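Local coordinates for protein NADPH-dependent aldehyde reductase YqhD (Escherichia coli, PDB 4QGS) that reduces a broad range of short-chain aldehydes to alcohols with NADPH, working as a zinc-dependent member of the iron-containing alcohol dehydrogenase family, at residues F207-E212 with Q273-H278; Y214-V219 with L379-D384. One frame throughout, in Å; residues are numbered along the deposited sequence. Where two conformers were deposited one is given.

Along the chain, helix 196-211 brings in the first half of contact 1, and the loop that follows it brings in the first half of contact 2. The helical stretch from residue 222 to 262 then intervenes before residues 273-278 return to close contact 1 at the start of helix 276-288. Only much later, after helix 364-373, does the loop 379-384 come back to residues 214-219 and close contact 2. The two closures therefore cross instead of nesting. They touch as well: Asp274 of contact 1 packs on Glu381 of contact 2, and Lys311 forms salt bridges with both carboxylates. Contact 1 thus joins two zinc-binding helices, contact 2 two inter-helix loops, all within the helical C-terminal region.

Contact 1: residues F207-E212 with Q273-H278; sequences FVHTVE and QDWATH. With ZN (zinc ion), chain B.
Glu212 takes up the loop and helix start of residues 273-278 with both its backbone and its carboxylate. Its carbonyl O accepts Asp274 N at 2.8 Å in a nearly straight bond, while OE1 receives Trp275 N at 2.8 Å from well above the carboxylate plane. OE2 is gripped twice by His278: the backbone N comes in nearly along the C-O axis, and His278 ND1 donates to the anti lone pair of Glu212 OE2 at 2.9 Å, with OE2 close to the plane of the imidazole. A bend at chi2 (-85°) directs the carboxylate to Trp275 N and His278; separately, CB lies over the indole face, 3.7 Å from the centroid of the six-membered ring of Trp275, a CH-pi contact. Held by NE1 to Gln273 OE1, the indole turns its edge to a face of His209, with CZ3 over that face and Trp275 CH2 3.6 Å from His209 ND1. His278 also points an edge toward that imidazole, the two planes 85° apart, and both NE2 atoms bind the zinc. The Glu212 carboxylate is thus a second-shell group that fixes the rotation of His278 and probably makes it a stronger ligand. Asp205, His292 and two waters complete the catalytic zinc site, built on helices as is usual in iron-containing alcohol dehydrogenases.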
loop_
_atom_site.group_PDB
_atom_site.type_symbol
_atom_site.label_atom_id
_atom_site.label_comp_id
_atom_site.label_asym_id
_atom_site.label_seq_id
_atom_site.Cartn_x
_atom_site.Cartn_y
_atom_site.Cartn_z
ATOM N N PHE A 207 -5.470 7.271 -2.364
ATOM C CA PHE A 207 -6.827 7.800 -2.340
ATOM C C PHE A 207 -7.798 6.677 -1.996
ATOM O O PHE A 207 -8.675 6.820 -1.129
ATOM C CB PHE A 207 -7.163 8.432 -3.701
ATOM C CG PHE A 207 -8.451 9.232 -3.723
ATOM C CD1 PHE A 207 -8.424 10.618 -3.645
ATOM C CD2 PHE A 207 -9.684 8.596 -3.849
ATOM C CE1 PHE A 207 -9.597 11.364 -3.698
ATOM C CE2 PHE A 207 -10.868 9.341 -3.892
ATOM C CZ PHE A 207 -10.824 10.718 -3.816
ATOM N N VAL A 208 -7.617 5.538 -2.656
ATOM C CA VAL A 208 -8.533 4.423 -2.457
ATOM C C VAL A 208 -8.328 3.772 -1.095
ATOM O O VAL A 208 -9.312 3.442 -0.436
ATOM C CB VAL A 208 -8.388 3.385 -3.587
ATOM C CG1 VAL A 208 -9.272 2.171 -3.294
ATOM C CG2 VAL A 208 -8.778 4.034 -4.909
ATOM N N HIS A 209 -7.081 3.622 -0.637
ATOM C CA HIS A 209 -6.877 3.101 0.724
ATOM C C HIS A 209 -7.630 3.956 1.740
ATOM O O HIS A 209 -8.195 3.425 2.702
ATOM C CB HIS A 209 -5.390 3.027 1.090
ATOM C CG HIS A 209 -4.710 1.793 0.581
ATOM N ND1 HIS A 209 -4.220 0.811 1.416
ATOM C CD2 HIS A 209 -4.465 1.369 -0.684
ATOM C CE1 HIS A 209 -3.685 -0.155 0.688
ATOM N NE2 HIS A 209 -3.821 0.158 -0.587
ATOM N N THR A 210 -7.656 5.266 1.509
ATOM C CA THR A 210 -8.362 6.178 2.406
ATOM C C THR A 210 -9.872 5.932 2.347
ATOM O O THR A 210 -10.510 5.765 3.388
ATOM C CB THR A 210 -8.058 7.634 2.076
ATOM O OG1 THR A 210 -6.637 7.831 2.128
ATOM C CG2 THR A 210 -8.754 8.583 3.105
ATOM N N VAL A 211 -10.460 5.885 1.151
ATOM C CA VAL A 211 -11.927 5.734 1.105
ATOM C C VAL A 211 -12.393 4.322 1.466
ATOM O O VAL A 211 -13.568 4.128 1.792
ATOM C CB VAL A 211 -12.516 6.115 -0.281
ATOM C CG1 VAL A 211 -12.213 7.576 -0.619
ATOM C CG2 VAL A 211 -11.996 5.174 -1.371
ATOM N N GLU A 212 -11.493 3.341 1.435
ATOM C CA GLU A 212 -11.823 1.987 1.897
ATOM C C GLU A 212 -12.149 2.000 3.386
ATOM O O GLU A 212 -12.798 1.086 3.890
ATOM C CB GLU A 212 -10.674 1.014 1.659
ATOM C CG GLU A 212 -10.379 0.712 0.182
ATOM C CD GLU A 212 -11.243 -0.399 -0.414
ATOM O OE1 GLU A 212 -12.439 -0.531 -0.053
ATOM O OE2 GLU A 212 -10.708 -1.154 -1.253
ATOM N N GLN A 273 -14.532 -0.898 7.900
ATOM C CA GLN A 273 -13.649 -0.902 6.736
ATOM C C GLN A 273 -14.218 -1.799 5.669
ATOM O O GLN A 273 -14.817 -2.825 5.965
ATOM C CB GLN A 273 -12.246 -1.340 7.129
ATOM C CG GLN A 273 -11.595 -0.367 8.132
ATOM C CD GLN A 273 -10.155 -0.677 8.419
ATOM O OE1 GLN A 273 -9.490 -1.373 7.653
ATOM N NE2 GLN A 273 -9.654 -0.160 9.539
ATOM N N ASP A 274 -14.004 -1.404 4.419
ATOM C CA ASP A 274 -14.630 -2.053 3.279
ATOM C C ASP A 274 -13.660 -3.077 2.682
ATOM O O ASP A 274 -13.696 -4.254 3.035
ATOM C CB ASP A 274 -15.043 -0.975 2.268
ATOM C CG ASP A 274 -15.787 -1.535 1.056
ATOM O OD1 ASP A 274 -15.803 -2.760 0.870
ATOM O OD2 ASP A 274 -16.339 -0.718 0.290
ATOM N N TRP A 275 -12.797 -2.588 1.787
ATOM C CA TRP A 275 -11.743 -3.337 1.086
ATOM C C TRP A 275 -12.269 -4.194 -0.050
ATOM O O TRP A 275 -11.493 -4.904 -0.675
ATOM C CB TRP A 275 -10.913 -4.194 2.049
ATOM C CG TRP A 275 -10.223 -3.316 3.054
ATOM C CD1 TRP A 275 -10.515 -3.209 4.384
ATOM C CD2 TRP A 275 -9.187 -2.367 2.789
ATOM N NE1 TRP A 275 -9.698 -2.266 4.973
ATOM C CE2 TRP A 275 -8.875 -1.735 4.011
ATOM C CE3 TRP A 275 -8.476 -1.998 1.638
ATOM C CZ2 TRP A 275 -7.894 -0.758 4.116
ATOM C CZ3 TRP A 275 -7.505 -1.027 1.742
ATOM C CH2 TRP A 275 -7.216 -0.422 2.977
ATOM N N ALA A 276 -13.567 -4.111 -0.328
ATOM C CA ALA A 276 -14.122 -4.887 -1.443
ATOM C C ALA A 276 -13.562 -4.410 -2.780
ATOM O O ALA A 276 -13.361 -5.216 -3.698
ATOM C CB ALA A 276 -15.639 -4.812 -1.452
ATOM N N THR A 277 -13.317 -3.107 -2.898
ATOM C CA THR A 277 -12.710 -2.569 -4.129
ATOM C C THR A 277 -11.331 -3.194 -4.354
ATOM O O THR A 277 -11.010 -3.628 -5.471
ATOM C CB THR A 277 -12.603 -1.031 -4.086
ATOM O OG1 THR A 277 -13.923 -0.464 -4.141
ATOM C CG2 THR A 277 -11.767 -0.486 -5.274
ATOM N N HIS A 278 -10.530 -3.275 -3.292
ATOM C CA HIS A 278 -9.251 -3.977 -3.358
ATOM C C HIS A 278 -9.401 -5.461 -3.725
ATOM O O HIS A 278 -8.661 -5.954 -4.574
ATOM C CB HIS A 278 -8.473 -3.831 -2.030
ATOM C CG HIS A 278 -7.498 -2.690 -2.033
ATOM N ND1 HIS A 278 -7.891 -1.370 -1.952
ATOM C CD2 HIS A 278 -6.145 -2.665 -2.158
ATOM C CE1 HIS A 278 -6.826 -0.586 -2.016
ATOM N NE2 HIS A 278 -5.751 -1.350 -2.135
HETATM ZN ZN ZN B . -3.692 -0.791 -2.423
HETATM O O HOH W 1 -14.555 -0.090 -1.380
HETATM O O HOH W 2 -3.101 -2.557 -1.462
HETATM O O HOH W 3 -1.559 -0.639 -2.178
#

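Contact 2: residues Y214-V219 with L379-D384; sequences YVTKPV and LGENHD
Lys217 reaches across from residues 214-219 to the turn at Glu381 and Asn382, its CB directed toward that loop. CB and CG bridge the distance without touching it, the chain running extended as far as CD. At CD the contact begins, 3.3 Å from Asn382 OD1. A bend at chi3 (-53°) then swings CE over the aliphatic part of Glu381, 4.0 Å from its CG, and the two side chains pass each other in opposite directions. At the tip, NZ makes a weak hydrogen bond of 3.4 Å to Asn382 OD1. Cutting this side chain back to an alanine would probably leave Asn382 OD1 without its weak donor and open a gap beside Glu381 CG where the methylene chain now lies.

The carboxylate of Glu381 turns instead to the backbone of Thr216, bringing OE2 to 3.3 Å from Thr216 CA and also close to its CB. Its charge is met by Lys311, which forms a salt bridge with OE2 and also donates to Val215 O. Water 4 joins the two loops, lying 2.6 Å from Glu381 OE2, within bonding distance of Thr216 O, and accepting from Asn382 ND2. Asn382 thus faces Lys217 with its oxygen and the water with its nitrogen. A type I beta turn from Gly380 to His383, closed by His383 N to Gly380 O, puts Glu381 and Asn382 at its two central positions.

Both segments are irregular loops, one between helices 196-211 and 222-244, the other between helices 364-373 and 387-396. Helix 312-323 packs on the first through Tyr214, Val215 and Pro218, and helix 276-288 meets the second at Leu379.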
loop_
_atom_site.group_PDB
_atom_site.type_symbol
_atom_site.label_atom_id
_atom_site.label_comp_id
_atom_site.label_asym_id
_atom_site.label_seq_id
_atom_site.Cartn_x
_atom_site.Cartn_y
_atom_site.Cartn_z
ATOM N N TYR A 214 -13.309 4.999 4.947
ATOM C CA TYR A 214 -14.044 6.230 5.220
ATOM C C TYR A 214 -15.405 6.265 4.518
ATOM O O TYR A 214 -16.401 6.660 5.119
ATOM C CB TYR A 214 -13.193 7.453 4.825
ATOM C CG TYR A 214 -13.965 8.750 4.711
ATOM C CD1 TYR A 214 -14.471 9.391 5.848
ATOM C CD2 TYR A 214 -14.201 9.334 3.470
ATOM C CE1 TYR A 214 -15.183 10.574 5.736
ATOM C CE2 TYR A 214 -14.912 10.519 3.347
ATOM C CZ TYR A 214 -15.411 11.125 4.496
ATOM O OH TYR A 214 -16.117 12.295 4.383
ATOM N N VAL A 215 -15.472 5.852 3.256
ATOM C CA VAL A 215 -16.755 5.876 2.571
ATOM C C VAL A 215 -17.440 4.542 2.854
ATOM O O VAL A 215 -17.441 3.613 2.041
ATOM C CB VAL A 215 -16.613 6.139 1.067
ATOM C CG1 VAL A 215 -17.989 6.265 0.429
ATOM C CG2 VAL A 215 -15.816 7.422 0.866
ATOM N N THR A 216 -18.005 4.462 4.053
ATOM C CA THR A 216 -18.522 3.213 4.576
ATOM C C THR A 216 -19.867 3.445 5.270
ATOM O O THR A 216 -20.900 3.534 4.612
ATOM C CB THR A 216 -17.526 2.571 5.562
ATOM O OG1 THR A 216 -17.180 3.523 6.575
ATOM C CG2 THR A 216 -16.252 2.141 4.837
ATOM N N LYS A 217 -19.830 3.551 6.595
ATOM C CA LYS A 217 -21.035 3.780 7.400
ATOM C C LYS A 217 -20.731 4.807 8.473
ATOM O O LYS A 217 -19.656 4.768 9.061
ATOM C CB LYS A 217 -21.522 2.484 8.061
ATOM C CG LYS A 217 -22.206 1.512 7.136
ATOM C CD LYS A 217 -22.528 0.202 7.851
ATOM C CE LYS A 217 -21.294 -0.392 8.521
ATOM N NZ LYS A 217 -21.585 -1.701 9.163
ATOM N N PRO A 218 -21.686 5.707 8.762
ATOM C CA PRO A 218 -21.421 6.715 9.795
ATOM C C PRO A 218 -21.430 6.114 11.197
ATOM O O PRO A 218 -22.375 5.419 11.572
ATOM C CB PRO A 218 -22.563 7.713 9.606
ATOM C CG PRO A 218 -23.684 6.892 9.055
ATOM C CD PRO A 218 -23.032 5.851 8.180
ATOM N N VAL A 219 -20.363 6.349 11.953
ATOM C CA VAL A 219 -20.285 5.881 13.332
ATOM C C VAL A 219 -19.879 7.018 14.265
ATOM O O VAL A 219 -19.472 6.787 15.394
ATOM C CB VAL A 219 -19.293 4.704 13.500
ATOM C CG1 VAL A 219 -19.767 3.483 12.720
ATOM C CG2 VAL A 219 -17.877 5.103 13.078
ATOM N N LEU A 379 -18.156 -9.912 0.523
ATOM C CA LEU A 379 -17.253 -8.776 0.678
ATOM C C LEU A 379 -17.944 -7.535 1.246
ATOM O O LEU A 379 -19.178 -7.475 1.345
ATOM C CB LEU A 379 -16.579 -8.454 -0.674
ATOM C CG LEU A 379 -15.799 -9.615 -1.306
ATOM C CD1 LEU A 379 -15.286 -9.199 -2.703
ATOM C CD2 LEU A 379 -14.625 -10.022 -0.403
ATOM N N GLY A 380 -17.120 -6.575 1.678
ATOM C CA GLY A 380 -17.587 -5.265 2.084
ATOM C C GLY A 380 -17.770 -5.122 3.582
ATOM O O GLY A 380 -17.774 -6.112 4.309
ATOM N N GLU A 381 -17.942 -3.887 4.038
ATOM C CA GLU A 381 -18.102 -3.636 5.476
ATOM C C GLU A 381 -19.390 -4.267 6.012
ATOM O O GLU A 381 -19.525 -4.508 7.225
ATOM C CB GLU A 381 -18.075 -2.134 5.785
ATOM C CG GLU A 381 -19.219 -1.305 5.231
ATOM C CD GLU A 381 -18.938 -0.753 3.839
ATOM O OE1 GLU A 381 -18.085 -1.325 3.119
ATOM O OE2 GLU A 381 -19.575 0.255 3.465
ATOM N N ASN A 382 -20.336 -4.544 5.122
ATOM C CA ASN A 382 -21.594 -5.180 5.530
ATOM C C ASN A 382 -21.624 -6.669 5.239
ATOM O O ASN A 382 -22.640 -7.339 5.473
ATOM C CB ASN A 382 -22.771 -4.505 4.839
ATOM C CG ASN A 382 -22.886 -3.046 5.201
ATOM O OD1 ASN A 382 -23.145 -2.709 6.349
ATOM N ND2 ASN A 382 -22.648 -2.171 4.230
ATOM N N HIS A 383 -20.515 -7.173 4.702
ATOM C CA HIS A 383 -20.377 -8.582 4.359
ATOM C C HIS A 383 -21.478 -9.035 3.404
ATOM O O HIS A 383 -21.915 -10.189 3.457
ATOM C CB HIS A 383 -20.385 -9.449 5.622
ATOM C CG HIS A 383 -19.594 -8.872 6.754
ATOM N ND1 HIS A 383 -18.222 -8.751 6.717
ATOM C CD2 HIS A 383 -19.982 -8.387 7.959
ATOM C CE1 HIS A 383 -17.798 -8.212 7.848
ATOM N NE2 HIS A 383 -18.847 -7.982 8.619
ATOM N N ASP A 384 -21.914 -8.121 2.538
ATOM C CA ASP A 384 -23.061 -8.349 1.666
ATOM C C ASP A 384 -22.737 -8.356 0.169
ATOM O O ASP A 384 -23.638 -8.472 -0.662
ATOM C CB ASP A 384 -24.141 -7.298 1.939
ATOM C CG ASP A 384 -23.640 -5.877 1.769
ATOM O OD1 ASP A 384 -22.448 -5.684 1.457
ATOM O OD2 ASP A 384 -24.448 -4.943 1.938
HETATM O O HOH W 4 -22.089 0.758 4.072
#